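Local coordinates for protein coenzyme A transferase (Yersinia pestis, PDB 3S8D) that probably transfers coenzyme A between acyl-CoA thioesters and carboxylates such as acetate, at residues Ser40-Gly45 and Gly68-Tyr73; Ile141-His146 and Arg175-Val180; Arg283-Arg288 and Ala327-Val332. All blocks are in the same frame, centred on the assembly; numbering follows the deposited sequence.

How the contacts relate
Contacts 1 and 2 belong to one parallel beta sheet in the N-terminal half of the chain. Strand 41-44 of contact 1 lies directly beside strand 143-148 of contact 2, so their centres are 11 Å apart and backbone bonds join them, probably including Asp142 N to His41 O at 2.8 Å. Together they span the neighbouring strands 70-74, 41-44, 143-148 and 175-180. The CoA-binding Glu76 is about 9 Å from the side chain of Met44 and about 11 Å from that of His146. Contact 3 ties two loops in the C-terminal half, with its centre 37 Å from that of contact 1 and 34 Å from that of contact 2, away from the known CoA sites.

Contact 1. Residues Ser40-Gly45 and Gly68-Tyr73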
loop_
_atom_site.group_PDB
_atom_site.type_symbol
_atom_site.label_atom_id
_atom_site.label_comp_id
_atom_site.label_asym_id
_atom_site.label_seq_id
_atom_site.Cartn_x
_atom_site.Cartn_y
_atom_site.Cartn_z
ATOM N N SER A 40 14.687 -27.731 9.659
ATOM C CA SER A 40 15.291 -26.479 9.182
ATOM C C SER A 40 14.449 -25.744 8.135
ATOM O O SER A 40 13.342 -26.185 7.764
ATOM C CB SER A 40 16.690 -26.731 8.602
ATOM O OG SER A 40 16.607 -27.284 7.297
ATOM N N HIS A 41 14.996 -24.623 7.663
ATOM C CA HIS A 41 14.340 -23.813 6.640
ATOM C C HIS A 41 15.154 -23.838 5.349
ATOM O O HIS A 41 16.347 -23.486 5.332
ATOM C CB HIS A 41 14.128 -22.371 7.128
ATOM C CG HIS A 41 13.252 -22.264 8.337
ATOM N ND1 HIS A 41 13.077 -21.083 9.030
ATOM C CD2 HIS A 41 12.496 -23.189 8.978
ATOM C CE1 HIS A 41 12.254 -21.290 10.045
ATOM N NE2 HIS A 41 11.888 -22.558 10.035
ATOM N N LEU A 42 14.506 -24.283 4.276
ATOM C CA LEU A 42 15.105 -24.281 2.940
ATOM C C LEU A 42 14.340 -23.293 2.050
ATOM O O LEU A 42 13.136 -23.093 2.242
ATOM C CB LEU A 42 15.046 -25.687 2.314
ATOM C CG LEU A 42 15.792 -25.927 0.991
ATOM C CD1 LEU A 42 16.330 -27.355 0.917
ATOM C CD2 LEU A 42 14.920 -25.620 -0.238
ATOM N N SER A 43 15.023 -22.675 1.087
ATOM C CA SER A 43 14.307 -21.986 0.008
ATOM C C SER A 43 15.027 -22.160 -1.326
ATOM O O SER A 43 16.171 -22.607 -1.377
ATOM C CB SER A 43 14.064 -20.504 0.323
ATOM O OG SER A 43 13.408 -19.861 -0.765
HETATM N N MSE A 44 14.347 -21.797 -2.404
HETATM C CA MSE A 44 14.835 -22.063 -3.756
HETATM C C MSE A 44 14.437 -20.958 -4.749
HETATM O O MSE A 44 13.557 -20.131 -4.467
HETATM C CB MSE A 44 14.304 -23.422 -4.231
HETATM C CG MSE A 44 12.781 -23.425 -4.452
HETATM SE SE MSE A 44 12.040 -25.073 -4.651
HETATM C CE MSE A 44 11.721 -25.463 -2.911
ATOM N N GLY A 45 15.082 -20.949 -5.915
ATOM C CA GLY A 45 14.771 -19.970 -6.942
ATOM C C GLY A 45 13.288 -19.982 -7.254
ATOM O O GLY A 45 12.560 -20.902 -6.852
ATOM N N GLY A 68 12.991 -35.037 8.000
ATOM C CA GLY A 68 11.637 -34.667 8.371
ATOM C C GLY A 68 11.522 -33.206 8.753
ATOM O O GLY A 68 12.538 -32.509 8.894
ATOM N N ASP A 69 10.293 -32.731 8.908
ATOM C CA ASP A 69 10.070 -31.415 9.500
ATOM C C ASP A 69 10.863 -30.322 8.787
ATOM O O ASP A 69 11.515 -29.485 9.422
ATOM C CB ASP A 69 10.453 -31.447 10.982
ATOM C CG ASP A 69 9.564 -30.560 11.835
ATOM O OD1 ASP A 69 9.317 -29.397 11.442
ATOM O OD2 ASP A 69 9.111 -31.027 12.905
ATOM N N LEU A 70 10.815 -30.345 7.463
ATOM C CA LEU A 70 11.506 -29.337 6.679
ATOM C C LEU A 70 10.486 -28.359 6.113
ATOM O O LEU A 70 9.584 -28.752 5.369
ATOM C CB LEU A 70 12.297 -29.984 5.549
ATOM C CG LEU A 70 13.184 -29.031 4.741
ATOM C CD1 LEU A 70 14.343 -28.528 5.575
ATOM C CD2 LEU A 70 13.697 -29.709 3.501
ATOM N N ARG A 71 10.613 -27.093 6.496
ATOM C CA ARG A 71 9.810 -26.032 5.885
ATOM C C ARG A 71 10.512 -25.531 4.645
ATOM O O ARG A 71 11.688 -25.164 4.705
ATOM C CB ARG A 71 9.649 -24.849 6.823
ATOM C CG ARG A 71 9.035 -25.188 8.163
ATOM C CD ARG A 71 8.691 -23.909 8.893
ATOM N NE ARG A 71 8.410 -24.160 10.297
ATOM C CZ ARG A 71 7.682 -23.370 11.075
ATOM N NH1 ARG A 71 7.135 -22.254 10.591
ATOM N NH2 ARG A 71 7.496 -23.703 12.347
ATOM N N VAL A 72 9.798 -25.535 3.523
ATOM C CA VAL A 72 10.295 -24.897 2.307
ATOM C C VAL A 72 9.527 -23.597 2.093
ATOM O O VAL A 72 8.309 -23.618 1.851
ATOM C CB VAL A 72 10.130 -25.809 1.076
ATOM C CG1 VAL A 72 10.441 -25.038 -0.199
ATOM C CG2 VAL A 72 11.027 -27.039 1.204
ATOM N N TYR A 73 10.225 -22.470 2.230
ATOM C CA TYR A 73 9.617 -21.160 1.994
ATOM C C TYR A 73 9.906 -20.727 0.573
ATOM O O TYR A 73 11.049 -20.806 0.122
ATOM C CB TYR A 73 10.214 -20.122 2.924
ATOM C CG TYR A 73 9.789 -20.237 4.370
ATOM C CD1 TYR A 73 8.716 -19.501 4.859
ATOM C CD2 TYR A 73 10.488 -21.061 5.257
ATOM C CE1 TYR A 73 8.337 -19.592 6.195
ATOM C CE2 TYR A 73 10.118 -21.163 6.595
ATOM C CZ TYR A 73 9.038 -20.430 7.058
ATOM O OH TYR A 73 8.663 -20.535 8.383
#
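His41 and Tyr73 meet on one face of two parallel strands, where the imidazole receives the tyrosine in a T-shaped (edge-to-face) pair. Following Tyr73 outward, CB carries the ring with CG anti to the carbonyl carbon (chi1 -73°), which leans it back along the strand toward His41. CE2 then stands over the centre of the imidazole, 3.8 Å from His41 CG, and the ring planes are 64° apart. At the tip, OH lies near His41 CE1 and also accepts a bond from NH1 of Arg71. Tyr73 OH lies 30° out of the guanidinium plane, and NH1 has a stronger partner in Glu428 of the second subunit. The extended Arg71 chain runs alongside the histidine, with CD 3.7 Å from His41 NE2; an arginine suits this place because its methylenes can pack here while its charge reaches the subunit interface. His41 ND1 is held by the carbonyl of Gly140.

Beneath these side chains runs a parallel ladder. Arg71 N bonds to Ser40 O, Leu42 N to Arg71 O at 3.0 Å, and Tyr73 N to Leu42 O. Farther along, Ser43 OG donates to Tyr73 O at 2.7 Å, a short side chain giving a buried carbonyl a polar partner. On the other face Leu42, Leu70 and Val72 are apolar, with Leu42 CB 4.4 Å from Val72 CG2.

The two strands are the ends of a right-handed beta-alpha-beta unit. Its helix 52-63 covers the leucine face through Leu58, whereas helix 131-139 packs on Tyr73 from the opposite side, and strands 94-98 and 143-148 extend the sheet beyond Arg71 and His41 respectively.

Contact 2. Residues Ile141-His146 and Arg175-Val180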
loop_
_atom_site.group_PDB
_atom_site.type_symbol
_atom_site.label_atom_id
_atom_site.label_comp_id
_atom_site.label_asym_id
_atom_site.label_seq_id
_atom_site.Cartn_x
_atom_site.Cartn_y
_atom_site.Cartn_z
ATOM N N ILE A 141 16.654 -18.607 6.627
ATOM C CA ILE A 141 16.773 -19.703 5.665
ATOM C C ILE A 141 18.147 -20.320 5.809
ATOM O O ILE A 141 19.151 -19.636 5.614
ATOM C CB ILE A 141 16.596 -19.211 4.220
ATOM C CG1 ILE A 141 15.217 -18.552 4.051
ATOM C CG2 ILE A 141 16.822 -20.365 3.239
ATOM C CD1 ILE A 141 14.023 -19.545 3.991
ATOM N N ASP A 142 18.198 -21.603 6.166
ATOM C CA ASP A 142 19.478 -22.255 6.453
ATOM C C ASP A 142 20.110 -22.820 5.186
ATOM O O ASP A 142 21.348 -22.901 5.076
ATOM C CB ASP A 142 19.303 -23.367 7.490
ATOM C CG ASP A 142 18.784 -22.849 8.812
ATOM O OD1 ASP A 142 19.609 -22.329 9.608
ATOM O OD2 ASP A 142 17.553 -22.962 9.042
ATOM N N THR A 143 19.255 -23.205 4.234
ATOM C CA THR A 143 19.716 -23.751 2.962
ATOM C C THR A 143 19.001 -23.102 1.791
ATOM O O THR A 143 17.766 -23.054 1.756
ATOM C CB THR A 143 19.509 -25.286 2.871
ATOM O OG1 THR A 143 19.736 -25.886 4.151
ATOM C CG2 THR A 143 20.463 -25.902 1.845
ATOM N N PHE A 144 19.776 -22.598 0.833
ATOM C CA PHE A 144 19.192 -22.042 -0.380
ATOM C C PHE A 144 19.679 -22.824 -1.581
ATOM O O PHE A 144 20.870 -23.072 -1.708
ATOM C CB PHE A 144 19.526 -20.548 -0.532
ATOM C CG PHE A 144 18.744 -19.866 -1.626
ATOM C CD1 PHE A 144 17.361 -19.738 -1.533
ATOM C CD2 PHE A 144 19.385 -19.354 -2.748
ATOM C CE1 PHE A 144 16.641 -19.119 -2.541
ATOM C CE2 PHE A 144 18.663 -18.722 -3.754
ATOM C CZ PHE A 144 17.296 -18.611 -3.649
HETATM N N MSE A 145 18.762 -23.204 -2.469
HETATM C CA MSE A 145 19.134 -24.004 -3.639
HETATM C C MSE A 145 18.621 -23.356 -4.923
HETATM O O MSE A 145 17.442 -22.983 -5.015
HETATM C CB MSE A 145 18.646 -25.465 -3.513
HETATM C CG MSE A 145 19.159 -26.169 -2.257
HETATM SE SE MSE A 145 18.909 -27.980 -2.206
HETATM C CE MSE A 145 17.287 -28.100 -2.999
ATOM N N HIS A 146 19.504 -23.229 -5.912
ATOM C CA HIS A 146 19.201 -22.453 -7.109
ATOM C C HIS A 146 19.916 -23.034 -8.328
ATOM O O HIS A 146 21.107 -23.339 -8.261
ATOM C CB HIS A 146 19.646 -20.993 -6.889
ATOM C CG HIS A 146 18.928 -19.993 -7.748
ATOM N ND1 HIS A 146 19.063 -19.954 -9.121
ATOM C CD2 HIS A 146 18.056 -19.006 -7.428
ATOM C CE1 HIS A 146 18.312 -18.979 -9.608
ATOM N NE2 HIS A 146 17.691 -18.389 -8.601
ATOM N N ARG A 175 24.074 -22.242 3.927
ATOM C CA ARG A 175 24.624 -23.055 2.837
ATOM C C ARG A 175 23.893 -22.818 1.518
ATOM O O ARG A 175 22.645 -22.808 1.456
ATOM C CB ARG A 175 24.595 -24.555 3.170
ATOM C CG ARG A 175 25.474 -24.953 4.346
ATOM C CD ARG A 175 26.881 -25.311 3.916
ATOM N NE ARG A 175 27.766 -25.449 5.070
ATOM C CZ ARG A 175 28.646 -24.526 5.457
ATOM N NH1 ARG A 175 28.776 -23.392 4.774
ATOM N NH2 ARG A 175 29.407 -24.738 6.527
ATOM N N PHE A 176 24.674 -22.652 0.454
ATOM C CA PHE A 176 24.114 -22.330 -0.854
ATOM C C PHE A 176 24.478 -23.424 -1.876
ATOM O O PHE A 176 25.660 -23.685 -2.123
ATOM C CB PHE A 176 24.632 -20.952 -1.300
ATOM C CG PHE A 176 24.102 -20.500 -2.614
ATOM C CD1 PHE A 176 22.872 -20.928 -3.063
ATOM C CD2 PHE A 176 24.840 -19.651 -3.409
ATOM C CE1 PHE A 176 22.377 -20.513 -4.273
ATOM C CE2 PHE A 176 24.357 -19.226 -4.636
ATOM C CZ PHE A 176 23.118 -19.656 -5.067
ATOM N N ILE A 177 23.466 -24.052 -2.474
ATOM C CA ILE A 177 23.703 -25.179 -3.368
ATOM C C ILE A 177 23.145 -24.872 -4.734
ATOM O O ILE A 177 21.974 -24.504 -4.877
ATOM C CB ILE A 177 23.016 -26.491 -2.883
ATOM C CG1 ILE A 177 23.220 -26.736 -1.383
ATOM C CG2 ILE A 177 23.491 -27.687 -3.713
ATOM C CD1 ILE A 177 24.665 -26.806 -0.971
ATOM N N VAL A 178 23.987 -25.002 -5.752
ATOM C CA VAL A 178 23.588 -24.652 -7.106
ATOM C C VAL A 178 23.669 -25.839 -8.055
ATOM O O VAL A 178 24.587 -26.653 -7.975
ATOM C CB VAL A 178 24.452 -23.509 -7.665
ATOM C CG1 VAL A 178 24.290 -22.261 -6.812
ATOM C CG2 VAL A 178 25.911 -23.931 -7.727
ATOM N N GLU A 179 22.696 -25.928 -8.953
ATOM C CA GLU A 179 22.697 -26.951 -9.985
ATOM C C GLU A 179 23.085 -26.319 -11.313
ATOM O O GLU A 179 22.266 -25.672 -11.965
ATOM C CB GLU A 179 21.321 -27.610 -10.093
ATOM C CG GLU A 179 21.255 -28.743 -11.102
ATOM C CD GLU A 179 19.892 -29.403 -11.150
ATOM O OE1 GLU A 179 18.984 -28.951 -10.422
ATOM O OE2 GLU A 179 19.729 -30.376 -11.916
ATOM N N VAL A 180 24.342 -26.497 -11.706
ATOM C CA VAL A 180 24.835 -25.928 -12.952
ATOM C C VAL A 180 24.079 -26.498 -14.144
ATOM O O VAL A 180 24.014 -27.712 -14.326
ATOM C CB VAL A 180 26.340 -26.185 -13.136
ATOM C CG1 VAL A 180 26.777 -25.779 -14.533
ATOM C CG2 VAL A 180 27.138 -25.435 -12.082
#
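Phe144 and Phe176 sit side by side on neighbouring strands of the parallel beta sheet in the N-terminal half, a buried strand pairing inside an alpha/beta fold. Strand 143-148 and strand 175-180 run in the same direction, 15° apart between the paired segments, and five backbone bonds alternate from one to the other. Arg175 N bonds to Asp142 O, Phe144 N to Arg175 O, Ile177 N to Phe144 O at 2.9 Å, His146 N to Ile177 O, and Glu179 N to His146 O. This unbroken ladder satisfies polar backbone atoms in the middle of a sheet that has further strands on both flanks, 41-44 and 201-204.

The two faces carry different groups. On the aromatic face both phenylalanines point the same way, their planes 32° apart, and CD2 of Phe144 comes 3.6 Å from CE1 of Phe176. With CG anti to its backbone N (chi1 -179°), Phe176 leans its ring forward along the strand and toward 143-146; CE1 thereby reaches His146 CB while Phe144 O also lies at the ring's edge, near its plane. Val178 CG1 rests over one face of the same ring, offset toward the rim. Flat rings suit this face because helix 166-172 lies against them, touching Phe144 at Ile169 and Phe176 at Ala170.

Beneath the other face lies helix 52-63, and apolar chains fill the layer: Met145, a selenomethionine, and Ile177 both touch Leu54. At the end of the pairing, Glu179 OE1 accepts a bond from Ala53 N, near the start of that helix, while at the beginning exposed Arg175 is paired with Asp200. Between these two apolar side chains, the closest approach is CG of Met145 to CB of Ile177, 3.9 Å.

Contact 3. Residues Arg283-Arg288 and Ala327-Val332; sequences RKTLDR and AQNDNV
Asn329 reaches from the start of a type II beta turn, Asn329 to Val332, to the backbone of the facing loop 283-288, so the contact is a loop-to-loop join with no strand or helix pairing. Its tight part is the amide oxygen. OD1 accepts two backbone bonds at once, from Thr285 N at 2.8 Å and from Leu286 N at 3.1 Å. The Leu286 bond is nearly straight (173° at the hydrogen) and lies in the carbonyl plane, whereas the Thr285 bond is bent to 135° and its donor is tilted out of that plane. Two consecutive N-H groups gripping one oxygen should restrict rotation of the amide, and asparagine suits the place because its short side chain carries an acceptor to both. Close by, Thr285 CB comes within 3.3 Å of Gln328 O.

Turned beside its own backbone N (chi1 -72°), the amide also comes across the Lys284 chain, whose CD lies 3.7 Å from Asn329 ND2. That nitrogen is buried without a partner in the model, a polar cost of the site. Lys284 itself runs past it, and its NZ is bound by the carbonyls of Ile261 and Arg290.

Toward solvent the join has fewer direct bonds and relies on apolar contact and a water. Leu286 and Gln328 touch through aliphatic carbon, CD1 to CB, with the leucine crossing the base of the glutamine rather than meeting its amide squarely. Elsewhere in the fold, Ser373, just after helix 364-372, bonds through OG to both Asn329 O and Val332 N and so fastens the turn. On the threonine side a water bridges the loops: it donates to Arg283 O, sits 2.8 Å from Thr285 OG1, and accepts from Asp330 N at 2.9 Å.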
loop_
_atom_site.group_PDB
_atom_site.type_symbol
_atom_site.label_atom_id
_atom_site.label_comp_id
_atom_site.label_asym_id
_atom_site.label_seq_id
_atom_site.Cartn_x
_atom_site.Cartn_y
_atom_site.Cartn_z
ATOM N N ARG A 283 15.194 6.815 -22.160
ATOM C CA ARG A 283 14.388 7.804 -21.423
ATOM C C ARG A 283 14.302 7.525 -19.916
ATOM O O ARG A 283 13.725 8.317 -19.170
ATOM C CB ARG A 283 12.961 7.863 -21.977
ATOM C CG ARG A 283 12.878 8.001 -23.491
ATOM C CD ARG A 283 13.483 9.327 -23.946
ATOM N NE ARG A 283 13.327 9.538 -25.388
ATOM C CZ ARG A 283 12.174 9.877 -25.973
ATOM N NH1 ARG A 283 11.065 10.030 -25.241
ATOM N NH2 ARG A 283 12.122 10.058 -27.293
ATOM N N LYS A 284 14.849 6.401 -19.465
ATOM C CA LYS A 284 14.791 6.079 -18.035
ATOM C C LYS A 284 15.688 6.981 -17.191
ATOM O O LYS A 284 16.736 7.416 -17.635
ATOM C CB LYS A 284 15.124 4.606 -17.775
ATOM C CG LYS A 284 14.110 3.654 -18.364
ATOM C CD LYS A 284 13.967 2.403 -17.520
ATOM C CE LYS A 284 15.267 1.636 -17.376
ATOM N NZ LYS A 284 14.982 0.225 -16.971
ATOM N N THR A 285 15.261 7.264 -15.971
ATOM C CA THR A 285 16.103 7.980 -15.025
ATOM C C THR A 285 17.047 6.995 -14.302
ATOM O O THR A 285 18.241 7.262 -14.129
ATOM C CB THR A 285 15.219 8.776 -14.044
ATOM O OG1 THR A 285 14.518 9.795 -14.777
ATOM C CG2 THR A 285 16.052 9.415 -12.920
ATOM N N LEU A 286 16.513 5.841 -13.917
ATOM C CA LEU A 286 17.292 4.789 -13.269
ATOM C C LEU A 286 17.636 3.685 -14.274
ATOM O O LEU A 286 16.827 3.381 -15.167
ATOM C CB LEU A 286 16.491 4.182 -12.124
ATOM C CG LEU A 286 16.059 5.152 -11.027
ATOM C CD1 LEU A 286 15.353 4.363 -9.936
ATOM C CD2 LEU A 286 17.271 5.931 -10.461
ATOM N N ASP A 287 18.821 3.086 -14.128
ATOM C CA ASP A 287 19.211 1.961 -14.966
ATOM C C ASP A 287 19.080 2.327 -16.438
ATOM O O ASP A 287 18.626 1.507 -17.253
ATOM C CB ASP A 287 18.325 0.730 -14.685
ATOM C CG ASP A 287 18.221 0.401 -13.204
ATOM O OD1 ASP A 287 19.251 -0.005 -12.636
ATOM O OD2 ASP A 287 17.105 0.542 -12.621
ATOM N N ARG A 288 19.455 3.555 -16.783
ATOM C CA ARG A 288 19.299 4.002 -18.162
ATOM C C ARG A 288 20.073 3.093 -19.095
ATOM O O ARG A 288 21.210 2.720 -18.802
ATOM C CB ARG A 288 19.772 5.442 -18.343
ATOM C CG ARG A 288 19.609 5.936 -19.749
ATOM C CD ARG A 288 20.278 7.264 -19.924
ATOM N NE ARG A 288 19.430 8.347 -19.448
ATOM C CZ ARG A 288 19.554 9.613 -19.843
ATOM N NH1 ARG A 288 20.500 9.936 -20.724
ATOM N NH2 ARG A 288 18.735 10.548 -19.364
ATOM N N ALA A 327 8.594 4.830 -9.254
ATOM C CA ALA A 327 8.144 6.183 -9.581
ATOM C C ALA A 327 9.271 7.137 -10.004
ATOM O O ALA A 327 9.005 8.264 -10.418
ATOM C CB ALA A 327 7.396 6.773 -8.414
ATOM N N GLN A 328 10.525 6.716 -9.880
ATOM C CA GLN A 328 11.615 7.580 -10.338
ATOM C C GLN A 328 11.736 7.643 -11.863
ATOM O O GLN A 328 12.330 8.579 -12.403
ATOM C CB GLN A 328 12.934 7.210 -9.665
ATOM C CG GLN A 328 12.925 7.549 -8.164
ATOM C CD GLN A 328 14.313 7.671 -7.586
ATOM O OE1 GLN A 328 14.664 6.972 -6.624
ATOM N NE2 GLN A 328 15.125 8.579 -8.163
ATOM N N ASN A 329 11.154 6.662 -12.555
ATOM C CA ASN A 329 11.105 6.703 -14.017
ATOM C C ASN A 329 9.863 7.415 -14.487
ATOM O O ASN A 329 8.760 7.114 -14.043
ATOM C CB ASN A 329 11.188 5.295 -14.633
ATOM C CG ASN A 329 12.570 4.695 -14.499
ATOM O OD1 ASN A 329 13.569 5.410 -14.638
ATOM N ND2 ASN A 329 12.644 3.389 -14.212
ATOM N N ASP A 330 10.045 8.369 -15.388
ATOM C CA ASP A 330 8.916 9.112 -15.894
ATOM C C ASP A 330 8.064 8.241 -16.827
ATOM O O ASP A 330 8.561 7.285 -17.427
ATOM C CB ASP A 330 9.401 10.383 -16.586
ATOM C CG ASP A 330 10.137 11.315 -15.621
ATOM O OD1 ASP A 330 9.975 11.144 -14.387
ATOM O OD2 ASP A 330 10.873 12.216 -16.092
ATOM N N ASN A 331 6.772 8.552 -16.906
ATOM C CA ASN A 331 5.879 7.870 -17.836
ATOM C C ASN A 331 5.819 6.355 -17.664
ATOM O O ASN A 331 5.602 5.617 -18.633
ATOM C CB ASN A 331 6.284 8.208 -19.266
ATOM C CG ASN A 331 6.285 9.694 -19.519
ATOM O OD1 ASN A 331 5.289 10.375 -19.272
ATOM N ND2 ASN A 331 7.401 10.207 -19.999
ATOM N N VAL A 332 6.036 5.890 -16.437
ATOM C CA VAL A 332 5.823 4.482 -16.133
ATOM C C VAL A 332 4.465 4.025 -16.672
ATOM O O VAL A 332 3.444 4.698 -16.442
ATOM C CB VAL A 332 5.883 4.240 -14.632
ATOM C CG1 VAL A 332 5.337 2.855 -14.269
ATOM C CG2 VAL A 332 7.337 4.409 -14.142
HETATM O O HOH W 1 12.631 9.023 -16.647
#